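Local coordinates for protein thymidylate synthase A (Bacillus subtilis, PDB 1BKP) that probably catalyses the reductive methylation of dUMP to dTMP with 5,10-methylenetetrahydrofolate as methyl donor and reductant, working as a homodimer, at residues T35-L40 with H221-H226; I11-N16 with L40-K45; D228-Q233 with L272-A277. One frame throughout, in Å; residues are numbered along the deposited sequence.

Contact 1: T35-L40 with H221-H226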
loop_
_atom_site.group_PDB
_atom_site.type_symbol
_atom_site.label_atom_id
_atom_site.label_comp_id
_atom_site.label_asym_id
_atom_site.label_seq_id
_atom_site.Cartn_x
_atom_site.Cartn_y
_atom_site.Cartn_z
ATOM N N THR A 35 -22.088 25.074 -7.269
ATOM C CA THR A 35 -21.139 24.955 -8.359
ATOM C C THR A 35 -20.178 23.761 -8.166
ATOM O O THR A 35 -20.073 23.216 -7.069
ATOM C CB THR A 35 -20.393 26.260 -8.497
ATOM O OG1 THR A 35 -19.607 26.483 -7.328
ATOM C CG2 THR A 35 -21.427 27.425 -8.576
ATOM N N PRO A 36 -19.550 23.268 -9.264
ATOM C CA PRO A 36 -18.650 22.120 -9.073
ATOM C C PRO A 36 -17.432 22.394 -8.179
ATOM O O PRO A 36 -16.826 23.465 -8.220
ATOM C CB PRO A 36 -18.293 21.681 -10.510
ATOM C CG PRO A 36 -18.578 22.849 -11.363
ATOM C CD PRO A 36 -19.819 23.493 -10.699
ATOM N N ALA A 37 -17.178 21.445 -7.300
ATOM C CA ALA A 37 -16.059 21.545 -6.319
ATOM C C ALA A 37 -14.845 20.805 -6.941
ATOM O O ALA A 37 -14.881 19.562 -7.017
ATOM C CB ALA A 37 -16.477 20.887 -4.981
ATOM N N HIS A 38 -13.853 21.551 -7.426
ATOM C CA HIS A 38 -12.688 20.914 -8.048
ATOM C C HIS A 38 -11.540 20.838 -7.040
ATOM O O HIS A 38 -11.623 21.494 -5.947
ATOM C CB HIS A 38 -12.267 21.702 -9.290
ATOM C CG HIS A 38 -13.240 21.573 -10.434
ATOM N ND1 HIS A 38 -13.352 20.427 -11.184
ATOM C CD2 HIS A 38 -14.188 22.420 -10.906
ATOM C CE1 HIS A 38 -14.334 20.557 -12.068
ATOM N NE2 HIS A 38 -14.853 21.759 -11.922
ATOM N N THR A 39 -10.470 20.123 -7.400
ATOM C CA THR A 39 -9.329 19.948 -6.510
ATOM C C THR A 39 -8.029 20.018 -7.267
ATOM O O THR A 39 -8.057 20.068 -8.509
ATOM C CB THR A 39 -9.318 18.537 -5.885
ATOM O OG1 THR A 39 -9.191 17.549 -6.923
ATOM C CG2 THR A 39 -10.597 18.276 -5.090
ATOM N N LEU A 40 -6.952 20.318 -6.545
ATOM C CA LEU A 40 -5.559 20.217 -7.027
ATOM C C LEU A 40 -5.014 18.904 -6.337
ATOM O O LEU A 40 -5.320 18.664 -5.163
ATOM C CB LEU A 40 -4.630 21.378 -6.556
ATOM C CG LEU A 40 -5.006 22.790 -7.058
ATOM C CD1 LEU A 40 -4.081 23.802 -6.478
ATOM C CD2 LEU A 40 -4.998 22.831 -8.565
ATOM N N HIS A 221 -5.196 15.268 -2.363
ATOM C CA HIS A 221 -5.927 16.431 -2.956
ATOM C C HIS A 221 -6.429 17.472 -2.024
ATOM O O HIS A 221 -6.575 17.201 -0.838
ATOM C CB HIS A 221 -7.082 15.920 -3.797
ATOM C CG HIS A 221 -8.014 14.989 -3.054
ATOM N ND1 HIS A 221 -9.085 15.431 -2.326
ATOM C CD2 HIS A 221 -8.060 13.635 -2.978
ATOM C CE1 HIS A 221 -9.772 14.412 -1.842
ATOM N NE2 HIS A 221 -9.167 13.300 -2.222
ATOM N N VAL A 222 -6.564 18.713 -2.547
ATOM C CA VAL A 222 -7.155 19.773 -1.745
ATOM C C VAL A 222 -8.174 20.511 -2.610
ATOM O O VAL A 222 -7.962 20.713 -3.827
ATOM C CB VAL A 222 -6.177 20.777 -1.118
ATOM C CG1 VAL A 222 -5.088 20.165 -0.348
ATOM C CG2 VAL A 222 -5.652 21.713 -2.069
ATOM N N TYR A 223 -9.354 20.762 -2.051
ATOM C CA TYR A 223 -10.402 21.514 -2.781
ATOM C C TYR A 223 -9.959 22.935 -2.923
ATOM O O TYR A 223 -9.411 23.494 -1.965
ATOM C CB TYR A 223 -11.744 21.435 -2.108
ATOM C CG TYR A 223 -12.345 20.054 -2.200
ATOM C CD1 TYR A 223 -11.992 19.060 -1.316
ATOM C CD2 TYR A 223 -13.222 19.728 -3.258
ATOM C CE1 TYR A 223 -12.459 17.745 -1.477
ATOM C CE2 TYR A 223 -13.727 18.436 -3.440
ATOM C CZ TYR A 223 -13.324 17.451 -2.545
ATOM O OH TYR A 223 -13.719 16.164 -2.797
ATOM N N THR A 224 -10.155 23.530 -4.114
ATOM C CA THR A 224 -9.633 24.895 -4.348
ATOM C C THR A 224 -10.077 25.937 -3.347
ATOM O O THR A 224 -9.290 26.752 -2.988
ATOM C CB THR A 224 -10.002 25.435 -5.813
ATOM O OG1 THR A 224 -11.434 25.312 -5.982
ATOM C CG2 THR A 224 -9.245 24.566 -6.875
ATOM N N ARG A 225 -11.315 25.902 -2.891
ATOM C CA ARG A 225 -11.723 26.927 -1.884
ATOM C C ARG A 225 -11.121 26.727 -0.535
ATOM O O ARG A 225 -11.392 27.517 0.396
ATOM C CB ARG A 225 -13.237 26.981 -1.732
ATOM C CG ARG A 225 -13.914 27.472 -2.979
ATOM C CD ARG A 225 -15.460 27.468 -2.787
ATOM N NE ARG A 225 -16.137 27.966 -3.973
ATOM C CZ ARG A 225 -17.462 28.121 -4.089
ATOM N NH1 ARG A 225 -18.300 27.830 -3.093
ATOM N NH2 ARG A 225 -17.947 28.565 -5.240
ATOM N N HIS A 226 -10.390 25.618 -0.339
ATOM C CA HIS A 226 -9.765 25.456 0.977
ATOM C C HIS A 226 -8.399 26.083 1.005
ATOM O O HIS A 226 -7.826 26.231 2.051
ATOM C CB HIS A 226 -9.693 23.975 1.381
ATOM C CG HIS A 226 -11.029 23.398 1.661
ATOM N ND1 HIS A 226 -11.284 22.056 1.641
ATOM C CD2 HIS A 226 -12.227 24.009 1.873
ATOM C CE1 HIS A 226 -12.588 21.837 1.826
ATOM N NE2 HIS A 226 -13.183 23.009 1.977
HETATM O O HOH W 1 -13.805 24.512 -6.907
#

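Contact 2: I11-N16 with L40-K45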
loop_
_atom_site.group_PDB
_atom_site.type_symbol
_atom_site.label_atom_id
_atom_site.label_comp_id
_atom_site.label_asym_id
_atom_site.label_seq_id
_atom_site.Cartn_x
_atom_site.Cartn_y
_atom_site.Cartn_z
ATOM N N ILE A 11 1.449 20.322 1.677
ATOM C CA ILE A 11 0.413 21.286 1.194
ATOM C C ILE A 11 1.029 22.278 0.185
ATOM O O ILE A 11 0.423 22.593 -0.820
ATOM C CB ILE A 11 -0.229 22.072 2.456
ATOM C CG1 ILE A 11 -0.970 21.093 3.413
ATOM C CG2 ILE A 11 -1.106 23.262 1.924
ATOM C CD1 ILE A 11 -2.173 20.420 2.769
ATOM N N LYS A 12 2.224 22.795 0.474
ATOM C CA LYS A 12 2.895 23.751 -0.416
ATOM C C LYS A 12 3.173 23.116 -1.778
ATOM O O LYS A 12 3.073 23.773 -2.825
ATOM C CB LYS A 12 4.225 24.145 0.264
ATOM C CG LYS A 12 5.000 25.309 -0.329
ATOM C CD LYS A 12 4.438 26.636 0.163
ATOM C CE LYS A 12 5.205 27.818 -0.446
ATOM N NZ LYS A 12 4.555 29.150 -0.269
ATOM N N ASP A 13 3.484 21.822 -1.760
ATOM C CA ASP A 13 3.766 21.111 -2.991
ATOM C C ASP A 13 2.519 20.986 -3.845
ATOM O O ASP A 13 2.555 21.060 -5.108
ATOM C CB ASP A 13 4.336 19.709 -2.682
ATOM C CG ASP A 13 4.705 18.968 -3.950
ATOM O OD1 ASP A 13 5.419 19.582 -4.733
ATOM O OD2 ASP A 13 4.318 17.822 -4.213
ATOM N N ILE A 14 1.386 20.838 -3.166
ATOM C CA ILE A 14 0.137 20.698 -3.868
ATOM C C ILE A 14 -0.341 22.037 -4.470
ATOM O O ILE A 14 -0.734 22.120 -5.692
ATOM C CB ILE A 14 -0.977 20.099 -2.895
ATOM C CG1 ILE A 14 -0.637 18.646 -2.548
ATOM C CG2 ILE A 14 -2.411 20.144 -3.538
ATOM C CD1 ILE A 14 -1.621 18.052 -1.432
ATOM N N ILE A 15 -0.224 23.092 -3.644
ATOM C CA ILE A 15 -0.636 24.415 -4.066
ATOM C C ILE A 15 0.252 24.799 -5.213
ATOM O O ILE A 15 -0.245 25.284 -6.171
ATOM C CB ILE A 15 -0.460 25.484 -2.980
ATOM C CG1 ILE A 15 -1.551 25.347 -1.922
ATOM C CG2 ILE A 15 -0.442 26.868 -3.611
ATOM C CD1 ILE A 15 -1.226 26.177 -0.690
ATOM N N ASN A 16 1.537 24.513 -5.174
ATOM C CA ASN A 16 2.404 24.894 -6.275
ATOM C C ASN A 16 2.517 24.031 -7.510
ATOM O O ASN A 16 2.610 24.539 -8.612
ATOM C CB ASN A 16 3.831 25.191 -5.782
ATOM C CG ASN A 16 3.864 26.234 -4.691
ATOM O OD1 ASN A 16 2.967 27.067 -4.595
ATOM N ND2 ASN A 16 4.876 26.171 -3.841
ATOM N N LEU A 40 -6.952 20.318 -6.545
ATOM C CA LEU A 40 -5.559 20.217 -7.027
ATOM C C LEU A 40 -5.014 18.904 -6.337
ATOM O O LEU A 40 -5.320 18.664 -5.163
ATOM C CB LEU A 40 -4.630 21.378 -6.556
ATOM C CG LEU A 40 -5.006 22.790 -7.058
ATOM C CD1 LEU A 40 -4.081 23.802 -6.478
ATOM C CD2 LEU A 40 -4.998 22.831 -8.565
ATOM N N SER A 41 -4.222 18.089 -7.047
ATOM C CA SER A 41 -3.721 16.893 -6.406
ATOM C C SER A 41 -2.360 16.546 -6.902
ATOM O O SER A 41 -1.921 17.010 -7.981
ATOM C CB SER A 41 -4.679 15.727 -6.680
ATOM O OG SER A 41 -4.788 15.573 -8.084
ATOM N N VAL A 42 -1.680 15.744 -6.087
ATOM C CA VAL A 42 -0.357 15.167 -6.386
ATOM C C VAL A 42 -0.461 13.671 -5.993
ATOM O O VAL A 42 -1.403 13.234 -5.313
ATOM C CB VAL A 42 0.818 15.782 -5.642
ATOM C CG1 VAL A 42 1.023 17.238 -6.098
ATOM C CG2 VAL A 42 0.637 15.631 -4.069
ATOM N N ILE A 43 0.404 12.870 -6.572
ATOM C CA ILE A 43 0.374 11.433 -6.378
ATOM C C ILE A 43 1.521 10.927 -5.537
ATOM O O ILE A 43 2.683 11.301 -5.777
ATOM C CB ILE A 43 0.495 10.752 -7.800
ATOM C CG1 ILE A 43 -0.787 10.980 -8.637
ATOM C CG2 ILE A 43 0.616 9.309 -7.730
ATOM C CD1 ILE A 43 -0.506 10.501 -10.154
ATOM N N SER A 44 1.187 10.019 -4.616
ATOM C CA SER A 44 2.106 9.342 -3.787
ATOM C C SER A 44 3.009 10.178 -2.892
ATOM O O SER A 44 4.145 10.484 -3.249
ATOM C CB SER A 44 2.889 8.304 -4.613
ATOM O OG SER A 44 3.632 7.443 -3.801
ATOM N N LYS A 45 2.542 10.455 -1.680
ATOM C CA LYS A 45 3.361 11.238 -0.701
ATOM C C LYS A 45 3.498 10.327 0.548
ATOM O O LYS A 45 2.634 9.484 0.816
ATOM C CB LYS A 45 2.631 12.559 -0.276
ATOM C CG LYS A 45 2.508 13.541 -1.476
ATOM C CD LYS A 45 3.910 14.152 -1.761
ATOM C CE LYS A 45 3.919 15.205 -2.796
ATOM N NZ LYS A 45 5.231 15.963 -2.645
#

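Contact 3: D228-Q233 with L272-A277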
loop_
_atom_site.group_PDB
_atom_site.type_symbol
_atom_site.label_atom_id
_atom_site.label_comp_id
_atom_site.label_asym_id
_atom_site.label_seq_id
_atom_site.Cartn_x
_atom_site.Cartn_y
_atom_site.Cartn_z
ATOM N N ASP A 228 -7.090 29.264 0.543
ATOM C CA ASP A 228 -6.798 30.415 1.372
ATOM C C ASP A 228 -6.563 30.098 2.826
ATOM O O ASP A 228 -5.619 30.632 3.409
ATOM C CB ASP A 228 -7.832 31.556 1.265
ATOM C CG ASP A 228 -7.507 32.714 2.290
ATOM O OD1 ASP A 228 -6.390 33.326 2.205
ATOM O OD2 ASP A 228 -8.325 32.961 3.233
ATOM N N ASN A 229 -7.413 29.260 3.435
ATOM C CA ASN A 229 -7.256 28.907 4.859
ATOM C C ASN A 229 -5.948 28.124 5.046
ATOM O O ASN A 229 -5.260 28.323 6.040
ATOM C CB ASN A 229 -8.356 27.970 5.356
ATOM C CG ASN A 229 -9.623 28.699 5.770
ATOM O OD1 ASN A 229 -9.662 29.911 5.885
ATOM N ND2 ASN A 229 -10.701 27.944 5.888
ATOM N N LEU A 230 -5.558 27.295 4.052
ATOM C CA LEU A 230 -4.351 26.481 4.244
ATOM C C LEU A 230 -3.129 27.398 4.225
ATOM O O LEU A 230 -2.119 27.153 4.909
ATOM C CB LEU A 230 -4.246 25.382 3.143
ATOM C CG LEU A 230 -5.265 24.280 3.225
ATOM C CD1 LEU A 230 -5.187 23.362 1.951
ATOM C CD2 LEU A 230 -4.965 23.512 4.527
ATOM N N LYS A 231 -3.220 28.436 3.400
ATOM C CA LYS A 231 -2.142 29.433 3.290
ATOM C C LYS A 231 -2.033 30.103 4.647
ATOM O O LYS A 231 -0.938 30.407 5.079
ATOM C CB LYS A 231 -2.454 30.483 2.204
ATOM C CG LYS A 231 -2.087 29.999 0.771
ATOM C CD LYS A 231 -2.363 31.178 -0.167
ATOM C CE LYS A 231 -2.395 30.789 -1.628
ATOM N NZ LYS A 231 -1.034 30.790 -2.190
ATOM N N ILE A 232 -3.172 30.419 5.280
ATOM C CA ILE A 232 -3.142 30.972 6.644
ATOM C C ILE A 232 -2.470 30.006 7.594
ATOM O O ILE A 232 -1.526 30.387 8.312
ATOM C CB ILE A 232 -4.582 31.242 7.190
ATOM C CG1 ILE A 232 -5.170 32.461 6.498
ATOM C CG2 ILE A 232 -4.600 31.437 8.797
ATOM C CD1 ILE A 232 -6.682 32.543 6.862
ATOM N N GLN A 233 -2.922 28.744 7.625
ATOM C CA GLN A 233 -2.312 27.760 8.509
ATOM C C GLN A 233 -0.824 27.673 8.394
ATOM O O GLN A 233 -0.145 27.424 9.334
ATOM C CB GLN A 233 -2.805 26.352 8.198
ATOM C CG GLN A 233 -3.860 25.976 9.063
ATOM C CD GLN A 233 -4.346 24.602 8.808
ATOM O OE1 GLN A 233 -5.246 24.417 7.958
ATOM N NE2 GLN A 233 -3.795 23.604 9.579
ATOM N N LEU A 272 -10.639 27.650 12.005
ATOM C CA LEU A 272 -10.785 28.100 10.612
ATOM C C LEU A 272 -11.991 27.341 10.106
ATOM O O LEU A 272 -12.084 26.162 10.374
ATOM C CB LEU A 272 -9.584 27.599 9.776
ATOM C CG LEU A 272 -8.239 28.220 10.123
ATOM C CD1 LEU A 272 -7.100 27.320 9.614
ATOM C CD2 LEU A 272 -8.196 29.664 9.519
ATOM N N LEU A 273 -12.863 27.974 9.320
ATOM C CA LEU A 273 -14.062 27.307 8.828
ATOM C C LEU A 273 -13.784 26.926 7.346
ATOM O O LEU A 273 -13.404 27.751 6.571
ATOM C CB LEU A 273 -15.268 28.296 8.825
ATOM C CG LEU A 273 -16.042 28.522 10.173
ATOM C CD1 LEU A 273 -15.189 28.447 11.287
ATOM C CD2 LEU A 273 -16.806 29.848 10.203
ATOM N N PHE A 274 -13.929 25.667 7.014
ATOM C CA PHE A 274 -13.733 25.208 5.639
ATOM C C PHE A 274 -15.098 24.899 5.017
ATOM O O PHE A 274 -15.911 24.155 5.562
ATOM C CB PHE A 274 -12.922 23.909 5.703
ATOM C CG PHE A 274 -11.526 24.099 6.172
ATOM C CD1 PHE A 274 -10.502 24.415 5.242
ATOM C CD2 PHE A 274 -11.197 23.963 7.509
ATOM C CE1 PHE A 274 -9.198 24.593 5.591
ATOM C CE2 PHE A 274 -9.841 24.147 7.888
ATOM C CZ PHE A 274 -8.853 24.457 6.923
ATOM N N GLU A 275 -15.331 25.489 3.870
ATOM C CA GLU A 275 -16.530 25.301 3.063
ATOM C C GLU A 275 -16.769 23.813 2.841
ATOM O O GLU A 275 -15.840 23.064 2.563
ATOM C CB GLU A 275 -16.284 25.954 1.693
ATOM C CG GLU A 275 -15.738 27.472 1.635
ATOM C CD GLU A 275 -14.360 27.847 2.351
ATOM O OE1 GLU A 275 -13.395 27.052 2.543
ATOM O OE2 GLU A 275 -14.254 29.036 2.723
ATOM N N VAL A 276 -18.019 23.396 2.956
ATOM C CA VAL A 276 -18.445 22.006 2.743
ATOM C C VAL A 276 -18.602 21.644 1.247
ATOM O O VAL A 276 -19.268 22.382 0.500
ATOM C CB VAL A 276 -19.846 21.753 3.351
ATOM C CG1 VAL A 276 -19.745 20.937 4.577
ATOM C CG2 VAL A 276 -20.494 23.056 3.702
ATOM N N ALA A 277 -18.038 20.502 0.836
ATOM C CA ALA A 277 -18.153 20.016 -0.544
ATOM C C ALA A 277 -18.908 18.690 -0.473
ATOM O O ALA A 277 -18.399 17.700 0.089
ATOM C CB ALA A 277 -16.757 19.832 -1.202
#

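Contact 1: T35-L40 with H221-H226
The phenol ring of Y223 carries the methyl group of T39 on one face: T39 CG2 lies 3.6 Å from the ring centroid, 15° off the ring normal and shifted toward the CD2–CE2 rim, a CH-pi contact. A37 CB approaches the same rim obliquely, 3.9 Å from Y223 CD2. T39 can offer its methyl in this way because OG1 sits between the backbone N and the carbonyl carbon (chi1 62°), which sets CG2 beside the backbone N, over the ring. T39 CB also packs on CB of H221, whose imidazole leads away toward S181.

Backbone bonds hold the two strands in antiparallel register. L40 N gives its hydrogen to V222 O at 2.9 Å, and V222 N returns one to L40 O. T39 and Y223 form the adjoining non-hydrogen-bonded pair. Beyond it T224 N reaches H38 O at 3.1 Å. A water then continues the connection, accepting from H38 N and bonded to T224 OG1. Farther out, the extended arm of R225 comes within reach of T35, yet its guanidinium is held by a salt bridge to D33, which also binds T35 OG1.

R140 of the second subunit packs on T39, H221 and Y223. The pairing of strands 39-49 and 209-223 belongs to the central sheet of the thymidylate synthase fold, at the dimer-shared nucleotide site where H221, V222 and Y223 are predicted to contribute to dUMP binding.

Contact 2: I11-N16 with L40-K45
I14 turns both of its branches onto strand 40-42: a chi1 of -68° directs CG1 to V42 and swings CG2, anti to the backbone N, toward L40. The preceding residue of the helix, D13, reaches out with its carboxylate to meet K45, a lysine bent at chi2 so that its amine comes back toward the helix. This is helix-on-sheet packing within the thymidylate synthase fold. Helix 3-17 covers the side of the central sheet on which L40 and V42 project, and the axes of its 11-16 segment and of strand 40-42 approach to 7.4 Å with their directions 120° apart.

I14 CG1 meets V42 CG2 at 3.6 Å, the two side chains crossing at a slant, while I14 and L40 slide past each other in opposite directions with I14 CG2 3.9 Å from L40 CB. The delta carbon CD1 of L40 reaches farther along the helix, lying against the backbone oxygens of I14 and I15. C220, on the neighbouring strand 209-223, also touches I14 and V42, so the isoleucine bridges two strands.

On the other side of strand 40-42 the surroundings change: S41 points away from the helix, and its hydroxyl is bonded to K169 of the second subunit. After the chain turns a corner at I43, K45 faces the helix again. V42 CG1 packs beside D13, 3.8 Å from OD2. The other carboxylate oxygen, OD1, is bonded to N17, which helps fix the rotation of the group. K45 NZ completes a salt bridge by meeting D13 OD2 at 2.6 Å from above the carboxylate plane, 55° out of it.

Contact 3: D228-Q233 with L272-A277
One hydrogen bond joins the helix to the C-terminal segment: N229 ND2 donates to L273 O at 2.8 Å. The oxygen lies in the amide plane of N229, but the amide nitrogen ND2 stands 58° out of the carbonyl plane of L273, and the N-H...O angle of 137° makes a bent bond.

Aromatic contacts come next. The same ND2 sits 3.6 Å above one face of the F274 ring, toward its rim, and N229 CB closes on F274 CE1 at 3.5 Å. At the ring edge, in plane, lies Q233 OE1, 3.8 Å from F274 CZ, with the Q233 amide and the F274 ring at 70° to one another; the NE2 of Q233 is bonded to T59. H226 adds an edge-to-face ring partner for F274.

Here the C-terminal tail of thymidylate synthase runs along helix 227-235 on its way to A277, predicted to bind the folate cofactor.

The remaining contacts are apolar. L272 splits its two methyls between neighbouring positions of the helix, CD1 meeting Q233 CG at 3.6 Å and CD2 resting against I232 CG2 at 4.1 Å.

Contacts 1 and 2 share L40 and strand 39-49, their centres about 13 Å apart, and their segments alternate along the chain; contact 3 opens only after both have closed. Contact 1 pairs strands of the central sheet, and contact 2 covers that sheet with helix 3-17; V222 CG2 meets I14 CG2 between them at 3.9 Å. Contact 3, centred about 11 Å from contact 1, follows it directly as strand 209-223 gives way to helix 227-235, and H226 NE2 is bonded to E275 O. The centres of contacts 2 and 3 are about 16 Å apart, yet I11 packs on L230, helix against helix. Sheet, helices and C-terminal tail thus converge beside the predicted nucleotide and folate sites.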